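Local coordinates for periplasmic binding protein (Veillonella parvula, PDB 4N01) that probably captures a solute, perhaps a chelated metal or similar cofactor, in the periplasm and hands it to a membrane transporter, at residues T89-E94 with S111-S116; H65-S70 with M121-D126; T73-L78 with P316-V321; W46-D51 with N151-E156. All blocks are in the same frame, centred on the assembly; numbering follows the deposited sequence.

Interaction 1 of 4, residues T89-E94 with S111-S116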
loop_
_atom_site.group_PDB
_atom_site.type_symbol
_atom_site.label_atom_id
_atom_site.label_comp_id
_atom_site.label_asym_id
_atom_site.label_seq_id
_atom_site.Cartn_x
_atom_site.Cartn_y
_atom_site.Cartn_z
ATOM N N THR A 89 14.067 0.451 -10.879
ATOM C CA THR A 89 12.707 0.291 -10.366
ATOM C C THR A 89 11.840 -0.371 -11.429
ATOM O O THR A 89 12.190 -0.376 -12.611
ATOM C CB THR A 89 12.055 1.633 -10.015
ATOM O OG1 THR A 89 11.960 2.433 -11.202
ATOM C CG2 THR A 89 12.868 2.355 -8.951
ATOM N N ALA A 90 10.695 -0.900 -11.011
ATOM C CA ALA A 90 9.806 -1.579 -11.947
ATOM C C ALA A 90 8.353 -1.432 -11.549
ATOM O O ALA A 90 8.033 -1.080 -10.406
ATOM C CB ALA A 90 10.166 -3.044 -12.061
ATOM N N PHE A 91 7.484 -1.703 -12.515
ATOM C CA PHE A 91 6.052 -1.814 -12.289
ATOM C C PHE A 91 5.426 -0.593 -11.611
ATOM O O PHE A 91 4.726 -0.720 -10.605
ATOM C CB PHE A 91 5.738 -3.100 -11.520
ATOM C CG PHE A 91 4.531 -3.823 -12.033
ATOM C CD1 PHE A 91 4.592 -5.179 -12.335
ATOM C CD2 PHE A 91 3.334 -3.147 -12.225
ATOM C CE1 PHE A 91 3.479 -5.846 -12.823
ATOM C CE2 PHE A 91 2.214 -3.807 -12.707
ATOM C CZ PHE A 91 2.288 -5.160 -13.005
ATOM N N LYS A 92 5.672 0.589 -12.171
ATOM C CA LYS A 92 4.963 1.787 -11.728
ATOM C C LYS A 92 3.469 1.599 -12.027
ATOM O O LYS A 92 3.110 1.192 -13.133
ATOM C CB LYS A 92 5.498 3.011 -12.477
ATOM C CG LYS A 92 4.719 4.290 -12.193
ATOM C CD LYS A 92 5.344 5.489 -12.906
ATOM C CE LYS A 92 4.491 6.740 -12.709
ATOM N NZ LYS A 92 4.669 7.735 -13.807
ATOM N N GLU A 93 2.606 1.878 -11.050
ATOM C CA GLU A 93 1.157 1.660 -11.210
ATOM C C GLU A 93 0.351 2.942 -11.356
ATOM O O GLU A 93 -0.739 2.940 -11.929
ATOM C CB GLU A 93 0.590 0.884 -10.012
ATOM C CG GLU A 93 1.107 -0.530 -9.869
ATOM C CD GLU A 93 0.681 -1.168 -8.560
ATOM O OE1 GLU A 93 -0.479 -0.953 -8.129
ATOM O OE2 GLU A 93 1.512 -1.879 -7.953
ATOM N N GLU A 94 0.873 4.032 -10.810
ATOM C CA GLU A 94 0.155 5.306 -10.788
ATOM C C GLU A 94 1.177 6.412 -10.617
ATOM O O GLU A 94 2.363 6.122 -10.449
ATOM C CB GLU A 94 -0.870 5.326 -9.641
ATOM C CG GLU A 94 -0.351 4.790 -8.308
ATOM C CD GLU A 94 -1.362 4.919 -7.161
ATOM O OE1 GLU A 94 -1.526 6.046 -6.634
ATOM O OE2 GLU A 94 -1.989 3.895 -6.768
ATOM N N SER A 111 11.495 -1.643 -16.350
ATOM C CA SER A 111 10.331 -2.112 -17.086
ATOM C C SER A 111 9.087 -1.398 -16.585
ATOM O O SER A 111 9.025 -0.997 -15.422
ATOM C CB SER A 111 10.159 -3.622 -16.891
ATOM O OG SER A 111 8.957 -4.071 -17.491
ATOM N N ASP A 112 8.098 -1.246 -17.461
ATOM C CA ASP A 112 6.819 -0.670 -17.068
ATOM C C ASP A 112 6.039 -1.680 -16.240
ATOM O O ASP A 112 5.162 -1.311 -15.458
ATOM C CB ASP A 112 6.012 -0.244 -18.298
ATOM C CG ASP A 112 6.751 0.773 -19.154
ATOM O OD1 ASP A 112 6.551 0.769 -20.388
ATOM O OD2 ASP A 112 7.536 1.568 -18.590
ATOM N N LYS A 113 6.356 -2.960 -16.430
ATOM C CA LYS A 113 5.855 -4.025 -15.554
ATOM C C LYS A 113 7.033 -4.666 -14.828
ATOM O O LYS A 113 7.859 -3.956 -14.251
ATOM C CB LYS A 113 5.060 -5.061 -16.352
ATOM C CG LYS A 113 3.699 -4.566 -16.817
ATOM C CD LYS A 113 2.921 -5.664 -17.532
ATOM C CE LYS A 113 1.567 -5.162 -18.014
ATOM N NZ LYS A 113 0.919 -6.113 -18.961
ATOM N N TRP A 114 7.125 -5.993 -14.845
ATOM C CA TRP A 114 8.312 -6.646 -14.290
ATOM C C TRP A 114 9.322 -6.957 -15.381
ATOM O O TRP A 114 8.952 -7.396 -16.467
ATOM C CB TRP A 114 7.951 -7.928 -13.538
ATOM C CG TRP A 114 7.230 -7.685 -12.251
ATOM C CD1 TRP A 114 7.622 -6.863 -11.229
ATOM C CD2 TRP A 114 6.009 -8.296 -11.830
ATOM N NE1 TRP A 114 6.706 -6.917 -10.202
ATOM C CE2 TRP A 114 5.707 -7.790 -10.549
ATOM C CE3 TRP A 114 5.134 -9.221 -12.418
ATOM C CZ2 TRP A 114 4.568 -8.180 -9.843
ATOM C CZ3 TRP A 114 4.004 -9.605 -11.720
ATOM C CH2 TRP A 114 3.729 -9.084 -10.443
ATOM N N PRO A 115 10.611 -6.737 -15.089
ATOM C CA PRO A 115 11.644 -7.009 -16.093
ATOM C C PRO A 115 11.927 -8.509 -16.218
ATOM O O PRO A 115 11.676 -9.262 -15.274
ATOM C CB PRO A 115 12.875 -6.294 -15.521
ATOM C CG PRO A 115 12.666 -6.340 -14.033
ATOM C CD PRO A 115 11.172 -6.263 -13.811
ATOM N N SER A 116 12.442 -8.931 -17.369
ATOM C CA SER A 116 12.906 -10.303 -17.542
ATOM C C SER A 116 14.104 -10.524 -16.632
ATOM O O SER A 116 14.721 -9.562 -16.170
ATOM C CB SER A 116 13.321 -10.550 -18.989
ATOM O OG SER A 116 14.523 -9.861 -19.292
HETATM O O HOH W 1 7.887 1.121 -14.067
HETATM O O HOH W 2 4.277 1.254 -15.737
#
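Two backbone carbonyls of 111-116 face the amide of Phe91, and both bonds are weak: Phe91 N to Ser111 O is 3.4 Å, while Phe91 N to Lys113 O is shorter at 2.9 Å but sharply bent, with an angle at the hydrogen of 117°. Water does better. One molecule accepts from Lys92 N and donates to Ser111 O; a second donates to both Lys92 O and Asp112 O. The CA-H of Phe91 adds a contact to Asp112 O at 3.3 Å. Within 111-116, Ser111 OG accepts from Lys113 N, closing an ST turn.

The phenyl ring is the centre of the packing. Its CD1 edge stands over the middle of the Trp114 indole, CD1 to CE2 3.4 Å, in an edge-to-face pair with planes at 66°. Trp114 CG lies beside its own backbone N (chi1 -70°), which turns the indole face to that edge. Lys113 CA sits over one phenyl face, a CH-pi contact. Ala90 CB meets Pro115 CD at 3.8 Å. The contact joins the chain leaving strand 86-90 to the loop between strand 109-111 and helix 117-121, at one border of the parallel sheet. With its direct polar links weak, it probably depends mainly on aromatic packing and bridging water.

Interaction 2 of 4, residues H65-S70 with M121-D126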
loop_
_atom_site.group_PDB
_atom_site.type_symbol
_atom_site.label_atom_id
_atom_site.label_comp_id
_atom_site.label_asym_id
_atom_site.label_seq_id
_atom_site.Cartn_x
_atom_site.Cartn_y
_atom_site.Cartn_z
ATOM N N HIS A 65 23.332 -1.609 -5.202
ATOM C CA HIS A 65 22.625 -1.844 -6.459
ATOM C C HIS A 65 21.244 -2.455 -6.212
ATOM O O HIS A 65 20.953 -3.570 -6.662
ATOM C CB HIS A 65 23.440 -2.759 -7.369
ATOM C CG HIS A 65 24.642 -2.100 -7.964
ATOM N ND1 HIS A 65 25.715 -1.663 -7.201
ATOM C CD2 HIS A 65 24.949 -1.782 -9.241
ATOM C CE1 HIS A 65 26.618 -1.119 -7.985
ATOM N NE2 HIS A 65 26.181 -1.173 -9.235
ATOM N N ALA A 66 20.392 -1.719 -5.505
ATOM C CA ALA A 66 19.093 -2.241 -5.095
ATOM C C ALA A 66 18.063 -2.089 -6.211
ATOM O O ALA A 66 18.065 -1.083 -6.929
ATOM C CB ALA A 66 18.617 -1.519 -3.856
ATOM N N VAL A 67 17.205 -3.094 -6.364
ATOM C CA VAL A 67 16.142 -3.051 -7.357
ATOM C C VAL A 67 14.799 -3.154 -6.659
ATOM O O VAL A 67 14.574 -4.060 -5.850
ATOM C CB VAL A 67 16.255 -4.193 -8.392
ATOM C CG1 VAL A 67 14.995 -4.258 -9.259
ATOM C CG2 VAL A 67 17.512 -4.005 -9.272
ATOM N N SER A 68 13.906 -2.221 -6.967
ATOM C CA SER A 68 12.560 -2.292 -6.430
ATOM C C SER A 68 11.601 -2.777 -7.516
ATOM O O SER A 68 11.511 -2.175 -8.586
ATOM C CB SER A 68 12.113 -0.931 -5.905
ATOM O OG SER A 68 10.744 -0.987 -5.542
HETATM N N MSE A 69 10.894 -3.868 -7.236
HETATM C CA MSE A 69 10.003 -4.487 -8.216
HETATM C C MSE A 69 8.566 -3.966 -8.137
HETATM O O MSE A 69 7.715 -4.387 -8.919
HETATM C CB MSE A 69 9.983 -6.012 -8.016
HETATM C CG MSE A 69 11.332 -6.689 -8.166
HETATM SE SE MSE A 69 11.940 -6.844 -10.015
HETATM C CE MSE A 69 10.961 -8.474 -10.507
ATOM N N SER A 70 8.285 -3.072 -7.190
ATOM C CA SER A 70 6.916 -2.576 -7.005
ATOM C C SER A 70 6.923 -1.091 -6.687
ATOM O O SER A 70 7.896 -0.578 -6.123
ATOM C CB SER A 70 6.226 -3.320 -5.860
ATOM O OG SER A 70 6.296 -4.729 -6.057
HETATM N N MSE A 121 19.208 -8.880 -14.220
HETATM C CA MSE A 121 20.620 -9.169 -13.952
HETATM C C MSE A 121 21.566 -8.158 -14.594
HETATM O O MSE A 121 22.708 -8.009 -14.157
HETATM C CB MSE A 121 20.998 -10.588 -14.411
HETATM C CG MSE A 121 20.457 -11.709 -13.531
HETATM SE SE MSE A 121 20.780 -11.454 -11.622
HETATM C CE MSE A 121 22.735 -11.336 -11.654
ATOM N N SER A 122 21.090 -7.460 -15.622
ATOM C CA SER A 122 21.944 -6.541 -16.378
ATOM C C SER A 122 22.428 -5.351 -15.552
ATOM O O SER A 122 23.422 -4.723 -15.907
ATOM C CB SER A 122 21.242 -6.041 -17.649
ATOM O OG SER A 122 20.306 -5.015 -17.351
ATOM N N VAL A 123 21.736 -5.037 -14.456
ATOM C CA VAL A 123 22.148 -3.909 -13.618
ATOM C C VAL A 123 22.941 -4.354 -12.394
ATOM O O VAL A 123 23.170 -3.561 -11.475
ATOM C CB VAL A 123 20.962 -3.026 -13.174
ATOM C CG1 VAL A 123 20.320 -2.355 -14.381
ATOM C CG2 VAL A 123 19.940 -3.842 -12.392
ATOM N N LYS A 124 23.361 -5.616 -12.411
ATOM C CA LYS A 124 24.147 -6.215 -11.330
ATOM C C LYS A 124 23.528 -5.991 -9.953
ATOM O O LYS A 124 24.194 -5.444 -9.067
ATOM C CB LYS A 124 25.578 -5.660 -11.332
ATOM C CG LYS A 124 26.199 -5.535 -12.709
ATOM C CD LYS A 124 27.580 -4.898 -12.619
ATOM C CE LYS A 124 28.196 -4.680 -13.993
ATOM N NZ LYS A 124 29.462 -3.891 -13.909
ATOM N N PRO A 125 22.268 -6.422 -9.759
ATOM C CA PRO A 125 21.579 -6.148 -8.491
ATOM C C PRO A 125 22.199 -6.922 -7.336
ATOM O O PRO A 125 22.739 -8.012 -7.547
ATOM C CB PRO A 125 20.166 -6.673 -8.747
ATOM C CG PRO A 125 20.362 -7.771 -9.750
ATOM C CD PRO A 125 21.468 -7.294 -10.642
ATOM N N ASP A 126 22.115 -6.370 -6.128
ATOM C CA ASP A 126 22.592 -7.076 -4.945
ATOM C C ASP A 126 21.492 -7.164 -3.893
ATOM O O ASP A 126 21.634 -7.857 -2.882
ATOM C CB ASP A 126 23.872 -6.434 -4.380
ATOM C CG ASP A 126 23.702 -4.955 -4.016
ATOM O OD1 ASP A 126 22.613 -4.377 -4.234
ATOM O OD2 ASP A 126 24.691 -4.357 -3.526
#
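The imidazole of His65 has the carbonyl of Val123 at its edge, near the ring plane, with CD2 to O at 3.4 Å, while Lys124 O approaches obliquely and comes 3.3 Å from His65 CB. With CG beside the backbone N (chi1 -72°), the ring lies against the carbonyls of the last two residues of the type I turn Met121-Lys124. The other flat group, the carboxylate of Asp126, is met from above its plane by His65 N, 3.0 Å from OD1; a weak second bond runs from the same N to OD2. The backbone answers in the other direction, Asp126 N giving a hydrogen to His65 O at 3.1 Å, and Pro125 CA brings its hydrogen to that same oxygen. Asp126 OD2 also accepts from Thr64 N, so one carboxylate holds two successive amides. With Asp126 shortened to alanine, the amides of Thr64 and His65 would probably lose this shared acceptor, and the start of the strand could shift.

Beyond the polar end, Val67 CG2 packs on Pro125 CB at 3.8 Å and on Val123 CG2 at 4.0 Å. Phe120 of helix 117-121 touches both Val67 and Pro125, and Leu110 of strand 109-111 touches both valines. The contact thus pins the loop after helix 117-121 to the entrance of strand 66-68, just where the chain enters the neighbouring parallel strand 127-129.

Interaction 3 of 4, residues T73-L78 with P316-V321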
loop_
_atom_site.group_PDB
_atom_site.type_symbol
_atom_site.label_atom_id
_atom_site.label_comp_id
_atom_site.label_asym_id
_atom_site.label_seq_id
_atom_site.Cartn_x
_atom_site.Cartn_y
_atom_site.Cartn_z
ATOM N N THR A 73 7.302 -0.261 -2.697
ATOM C CA THR A 73 8.656 -0.325 -2.157
ATOM C C THR A 73 9.566 0.725 -2.797
ATOM O O THR A 73 10.509 1.200 -2.164
ATOM C CB THR A 73 9.274 -1.732 -2.294
ATOM O OG1 THR A 73 9.153 -2.169 -3.649
ATOM C CG2 THR A 73 8.563 -2.733 -1.363
ATOM N N THR A 74 9.297 1.101 -4.047
ATOM C CA THR A 74 10.034 2.211 -4.666
ATOM C C THR A 74 9.841 3.500 -3.872
ATOM O O THR A 74 10.807 4.218 -3.590
ATOM C CB THR A 74 9.608 2.442 -6.126
ATOM O OG1 THR A 74 10.091 1.367 -6.936
ATOM C CG2 THR A 74 10.169 3.767 -6.665
ATOM N N GLU A 75 8.596 3.784 -3.493
ATOM C CA GLU A 75 8.317 4.985 -2.714
ATOM C C GLU A 75 8.937 4.921 -1.322
ATOM O O GLU A 75 9.485 5.917 -0.849
ATOM C CB GLU A 75 6.806 5.314 -2.704
ATOM C CG GLU A 75 6.320 5.625 -4.131
ATOM C CD GLU A 75 4.865 6.076 -4.244
ATOM O OE1 GLU A 75 4.088 5.944 -3.265
ATOM O OE2 GLU A 75 4.494 6.574 -5.340
HETATM N N MSE A 76 8.892 3.745 -0.696
HETATM C CA MSE A 76 9.511 3.563 0.613
HETATM C C MSE A 76 10.989 3.882 0.543
HETATM O O MSE A 76 11.519 4.601 1.387
HETATM C CB MSE A 76 9.299 2.136 1.123
HETATM C CG MSE A 76 7.848 1.876 1.482
HETATM SE SE MSE A 76 7.552 0.002 1.900
HETATM C CE MSE A 76 8.632 -0.109 3.501
HETATM N N MSE A 77 11.652 3.366 -0.483
HETATM C CA MSE A 77 13.085 3.597 -0.622
HETATM C C MSE A 77 13.405 5.060 -0.926
HETATM O O MSE A 77 14.351 5.620 -0.369
HETATM C CB MSE A 77 13.684 2.665 -1.679
HETATM C CG MSE A 77 13.691 1.202 -1.240
HETATM SE SE MSE A 77 14.825 0.139 -2.405
HETATM C CE MSE A 77 16.544 0.948 -1.981
ATOM N N LEU A 78 12.616 5.688 -1.788
ATOM C CA LEU A 78 12.854 7.100 -2.117
ATOM C C LEU A 78 12.618 8.005 -0.902
ATOM O O LEU A 78 13.315 9.011 -0.710
ATOM C CB LEU A 78 11.979 7.539 -3.299
ATOM C CG LEU A 78 12.300 6.870 -4.646
ATOM C CD1 LEU A 78 11.241 7.207 -5.681
ATOM C CD2 LEU A 78 13.689 7.278 -5.159
ATOM N N PRO A 316 0.188 -0.604 1.935
ATOM C CA PRO A 316 1.451 -0.222 2.581
ATOM C C PRO A 316 2.318 0.686 1.708
ATOM O O PRO A 316 2.338 0.522 0.488
ATOM C CB PRO A 316 2.149 -1.564 2.777
ATOM C CG PRO A 316 1.013 -2.527 2.995
ATOM C CD PRO A 316 -0.060 -2.057 2.043
ATOM N N GLY A 317 3.019 1.630 2.331
ATOM C CA GLY A 317 3.841 2.582 1.599
ATOM C C GLY A 317 4.172 3.766 2.483
ATOM O O GLY A 317 4.395 3.599 3.683
ATOM N N VAL A 318 4.198 4.963 1.905
ATOM C CA VAL A 318 4.593 6.150 2.654
ATOM C C VAL A 318 3.476 7.178 2.670
ATOM O O VAL A 318 3.650 8.273 3.186
ATOM C CB VAL A 318 5.867 6.789 2.070
ATOM C CG1 VAL A 318 7.016 5.794 2.109
ATOM C CG2 VAL A 318 5.603 7.261 0.645
ATOM N N ARG A 319 2.315 6.813 2.122
ATOM C CA ARG A 319 1.243 7.791 1.957
ATOM C C ARG A 319 0.151 7.699 3.007
ATOM O O ARG A 319 -0.780 8.510 2.989
ATOM C CB ARG A 319 0.575 7.629 0.592
ATOM C CG ARG A 319 1.528 7.623 -0.595
ATOM C CD ARG A 319 0.696 7.684 -1.857
ATOM N NE ARG A 319 1.487 7.441 -3.055
ATOM C CZ ARG A 319 1.128 7.832 -4.272
ATOM N NH1 ARG A 319 -0.001 8.519 -4.449
ATOM N NH2 ARG A 319 1.903 7.550 -5.304
ATOM N N THR A 320 0.231 6.708 3.892
ATOM C CA THR A 320 -0.929 6.374 4.718
ATOM C C THR A 320 -1.459 7.494 5.598
ATOM O O THR A 320 -2.645 7.832 5.531
ATOM C CB THR A 320 -0.686 5.134 5.619
ATOM O OG1 THR A 320 -0.180 4.061 4.817
ATOM C CG2 THR A 320 -1.995 4.701 6.255
ATOM N N VAL A 321 -0.601 8.047 6.447
ATOM C CA VAL A 321 -1.074 9.051 7.395
ATOM C C VAL A 321 -1.534 10.320 6.664
ATOM O O VAL A 321 -2.526 10.940 7.052
ATOM C CB VAL A 321 -0.019 9.345 8.482
ATOM C CG1 VAL A 321 -0.428 10.558 9.303
ATOM C CG2 VAL A 321 0.119 8.123 9.390
HETATM O O HOH W 3 3.540 4.776 -0.832
#
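Helix 71-79 comes nearest the non-helical chain before helix 320-332 through Met76, whose CA lies 5.8 Å from Gly317 CA. The main polar link is a side-on salt bridge between Glu75 and Arg319. Arg319 NE gives its hydrogen to Glu75 OE1 at 3.0 Å and NH2 gives one to OE2 at 2.8 Å, each oxygen using its syn lone pair. The carboxylate and guanidinium planes are only 18° apart, and an extended Glu75 chain (chi2 -175°) carries the acid to the edge of the guanidinium. Water joins Glu75 OE1 to Val318 N, and OE2 also accepts from Gln71 NE2 and Tyr97 N. Replacing Arg319 with a leucine would probably leave the buried carboxylate without its countercharge and the carbonyl of Glu95 without the NH2 donor.

Beside the ion pair, Val318 CG1 rests on Met76 CA at 3.7 Å, and its CG2 lies near Glu75 CB. The CG of Met76, a selenomethionine, meets Gly317 CA at 4.1 Å. All five touching residues are buried, so the charges are likely to attract strongly here; the in-plane bidentate grip resists rotation of either group and ties the two distant parts of the chain together.

Interaction 4 of 4, residues W46-D51 with N151-E156; sequences WSETFD and NIWIPE
Trp46, Glu48 and Phe50 project from one side of strand 44-50, half of a two-stranded antiparallel hairpin, onto strand 151-153 at the border of a parallel alpha/beta sheet. The short strand segments run almost perpendicular (86°), with axes 7.3 Å apart, and side chains rather than a backbone ladder make the join.

Two hydrogen bonds do the polar work. Trp46 NE1 donates to Ile152 O at 2.7 Å, nearly straight and with the oxygen in the indole plane. The second runs the other way: Ile154 N gives its hydrogen to Glu48 OE2 at 3.0 Å, reaching the carboxylate from above its plane. A fold in the glutamate chain (chi2 -67°) turns the acid so that its face meets that amide. A water lies within hydrogen-bonding distance of both Glu48 OE2 and Ile154 O.

The aromatic contact is a tryptophan pair: the edge of Trp153 points at the face of Trp46, planes at 88° in a T-shaped arrangement. Phe57 of strand 53-59 also meets the Trp46 ring.

The apolar contacts gather round Phe50, where Ile152 and Ile154 approach the ring obliquely. Ala142 of helix 142-147 touches both Phe50 and Ile152. At the far end of the phenyl ring, CZ lies 3.6 Å from Ile152 CG2, while its neighbour CE1 is the same distance from Ile154 CD1.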
loop_
_atom_site.group_PDB
_atom_site.type_symbol
_atom_site.label_atom_id
_atom_site.label_comp_id
_atom_site.label_asym_id
_atom_site.label_seq_id
_atom_site.Cartn_x
_atom_site.Cartn_y
_atom_site.Cartn_z
ATOM N N TRP A 46 17.519 -10.917 8.460
ATOM C CA TRP A 46 16.092 -11.176 8.283
ATOM C C TRP A 46 15.909 -12.473 7.509
ATOM O O TRP A 46 16.888 -13.048 7.036
ATOM C CB TRP A 46 15.394 -10.004 7.574
ATOM C CG TRP A 46 15.708 -9.858 6.102
ATOM C CD1 TRP A 46 14.952 -10.317 5.051
ATOM C CD2 TRP A 46 16.835 -9.191 5.517
ATOM N NE1 TRP A 46 15.545 -9.985 3.858
ATOM C CE2 TRP A 46 16.705 -9.286 4.115
ATOM C CE3 TRP A 46 17.951 -8.514 6.042
ATOM C CZ2 TRP A 46 17.631 -8.734 3.230
ATOM C CZ3 TRP A 46 18.885 -7.968 5.164
ATOM C CH2 TRP A 46 18.720 -8.087 3.772
ATOM N N SER A 47 14.664 -12.932 7.396
ATOM C CA SER A 47 14.341 -14.152 6.652
ATOM C C SER A 47 13.164 -13.920 5.712
ATOM O O SER A 47 12.271 -13.121 6.010
ATOM C CB SER A 47 13.954 -15.291 7.613
ATOM O OG SER A 47 15.035 -15.645 8.457
ATOM N N GLU A 48 13.150 -14.634 4.590
ATOM C CA GLU A 48 11.963 -14.698 3.737
ATOM C C GLU A 48 11.698 -16.151 3.339
ATOM O O GLU A 48 12.608 -16.980 3.361
ATOM C CB GLU A 48 12.123 -13.834 2.474
ATOM C CG GLU A 48 12.545 -12.383 2.719
ATOM C CD GLU A 48 11.487 -11.560 3.433
ATOM O OE1 GLU A 48 10.313 -11.994 3.516
ATOM O OE2 GLU A 48 11.827 -10.455 3.919
ATOM N N THR A 49 10.454 -16.455 2.977
ATOM C CA THR A 49 10.091 -17.805 2.556
ATOM C C THR A 49 9.392 -17.770 1.204
ATOM O O THR A 49 8.415 -17.041 1.024
ATOM C CB THR A 49 9.190 -18.494 3.589
ATOM O OG1 THR A 49 9.922 -18.664 4.813
ATOM C CG2 THR A 49 8.736 -19.865 3.080
ATOM N N PHE A 50 9.914 -18.535 0.248
ATOM C CA PHE A 50 9.330 -18.601 -1.092
ATOM C C PHE A 50 9.148 -20.059 -1.488
ATOM O O PHE A 50 10.126 -20.810 -1.516
ATOM C CB PHE A 50 10.246 -17.928 -2.120
ATOM C CG PHE A 50 10.628 -16.512 -1.774
ATOM C CD1 PHE A 50 9.778 -15.457 -2.064
ATOM C CD2 PHE A 50 11.852 -16.240 -1.182
ATOM C CE1 PHE A 50 10.137 -14.152 -1.756
ATOM C CE2 PHE A 50 12.218 -14.942 -0.874
ATOM C CZ PHE A 50 11.357 -13.894 -1.160
ATOM N N ASP A 51 7.913 -20.448 -1.807
ATOM C CA ASP A 51 7.593 -21.832 -2.169
ATOM C C ASP A 51 8.064 -22.811 -1.101
ATOM O O ASP A 51 8.657 -23.843 -1.414
ATOM C CB ASP A 51 8.208 -22.216 -3.523
ATOM C CG ASP A 51 7.443 -21.647 -4.705
ATOM O OD1 ASP A 51 6.729 -20.634 -4.539
ATOM O OD2 ASP A 51 7.568 -22.219 -5.810
ATOM N N ASN A 151 20.125 -10.434 -2.238
ATOM C CA ASN A 151 19.341 -10.432 -1.001
ATOM C C ASN A 151 17.931 -9.921 -1.265
ATOM O O ASN A 151 17.760 -8.858 -1.868
ATOM C CB ASN A 151 20.020 -9.545 0.050
ATOM C CG ASN A 151 21.329 -10.137 0.559
ATOM O OD1 ASN A 151 21.412 -11.339 0.818
ATOM N ND2 ASN A 151 22.356 -9.301 0.693
ATOM N N ILE A 152 16.917 -10.660 -0.814
ATOM C CA ILE A 152 15.536 -10.260 -1.042
ATOM C C ILE A 152 14.894 -9.886 0.282
ATOM O O ILE A 152 15.010 -10.622 1.266
ATOM C CB ILE A 152 14.714 -11.405 -1.659
ATOM C CG1 ILE A 152 15.368 -11.882 -2.957
ATOM C CG2 ILE A 152 13.283 -10.952 -1.921
ATOM C CD1 ILE A 152 14.688 -13.096 -3.580
ATOM N N TRP A 153 14.216 -8.744 0.310
ATOM C CA TRP A 153 13.524 -8.292 1.513
ATOM C C TRP A 153 12.129 -7.850 1.146
ATOM O O TRP A 153 11.946 -7.116 0.174
ATOM C CB TRP A 153 14.255 -7.101 2.134
ATOM C CG TRP A 153 13.545 -6.561 3.333
ATOM C CD1 TRP A 153 13.521 -7.106 4.581
ATOM C CD2 TRP A 153 12.742 -5.374 3.395
ATOM N NE1 TRP A 153 12.758 -6.330 5.419
ATOM C CE2 TRP A 153 12.271 -5.260 4.715
ATOM C CE3 TRP A 153 12.379 -4.398 2.461
ATOM C CZ2 TRP A 153 11.452 -4.207 5.130
ATOM C CZ3 TRP A 153 11.571 -3.349 2.874
ATOM C CH2 TRP A 153 11.119 -3.264 4.199
ATOM N N ILE A 154 11.144 -8.273 1.929
ATOM C CA ILE A 154 9.755 -7.886 1.679
ATOM C C ILE A 154 9.161 -7.290 2.949
ATOM O O ILE A 154 9.274 -7.895 4.021
ATOM C CB ILE A 154 8.911 -9.113 1.277
ATOM C CG1 ILE A 154 9.456 -9.712 -0.025
ATOM C CG2 ILE A 154 7.434 -8.731 1.118
ATOM C CD1 ILE A 154 8.850 -11.050 -0.371
ATOM N N PRO A 155 8.554 -6.095 2.842
ATOM C CA PRO A 155 7.898 -5.503 4.016
ATOM C C PRO A 155 6.916 -6.488 4.653
ATOM O O PRO A 155 6.113 -7.126 3.952
ATOM C CB PRO A 155 7.154 -4.300 3.436
ATOM C CG PRO A 155 8.009 -3.877 2.244
ATOM C CD PRO A 155 8.521 -5.199 1.669
ATOM N N GLU A 156 6.994 -6.631 5.970
ATOM C CA GLU A 156 6.037 -7.471 6.681
ATOM C C GLU A 156 4.609 -7.011 6.454
ATOM O O GLU A 156 3.678 -7.815 6.534
ATOM C CB GLU A 156 6.344 -7.494 8.179
ATOM C CG GLU A 156 7.652 -8.206 8.527
ATOM C CD GLU A 156 7.592 -9.705 8.276
ATOM O OE1 GLU A 156 6.525 -10.312 8.528
ATOM O OE2 GLU A 156 8.614 -10.274 7.825
HETATM O O HOH W 4 9.856 -12.287 6.820
HETATM O O HOH W 5 10.370 -9.264 5.897
#

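Interactions 1, 2 and 4 all reach the five-stranded parallel sheet: interaction 1 at strand 86-90, interaction 2 at the adjacent strand 66-68, and interaction 4 at border strand 151-153, where the N-terminal hairpin is laid on. Their centres lie 12 to 20 Å apart. Interaction 3 joins helix 71-79, which directly follows strand 66-68, to the chain entering helix 320-332. Along the chain, interaction 1 is nested within interaction 2, which is nested within interaction 4; interaction 3 crosses both 2 and 4 and encloses 1. Ser68 probably hydrogen-bonds Thr73 and Thr74, linking 2 to 3, and Asp126 likewise meets Asn151, linking 2 to 4. The N-terminal hairpin is thus tied to the sheet, the C-terminal part to a helix following one of its strands.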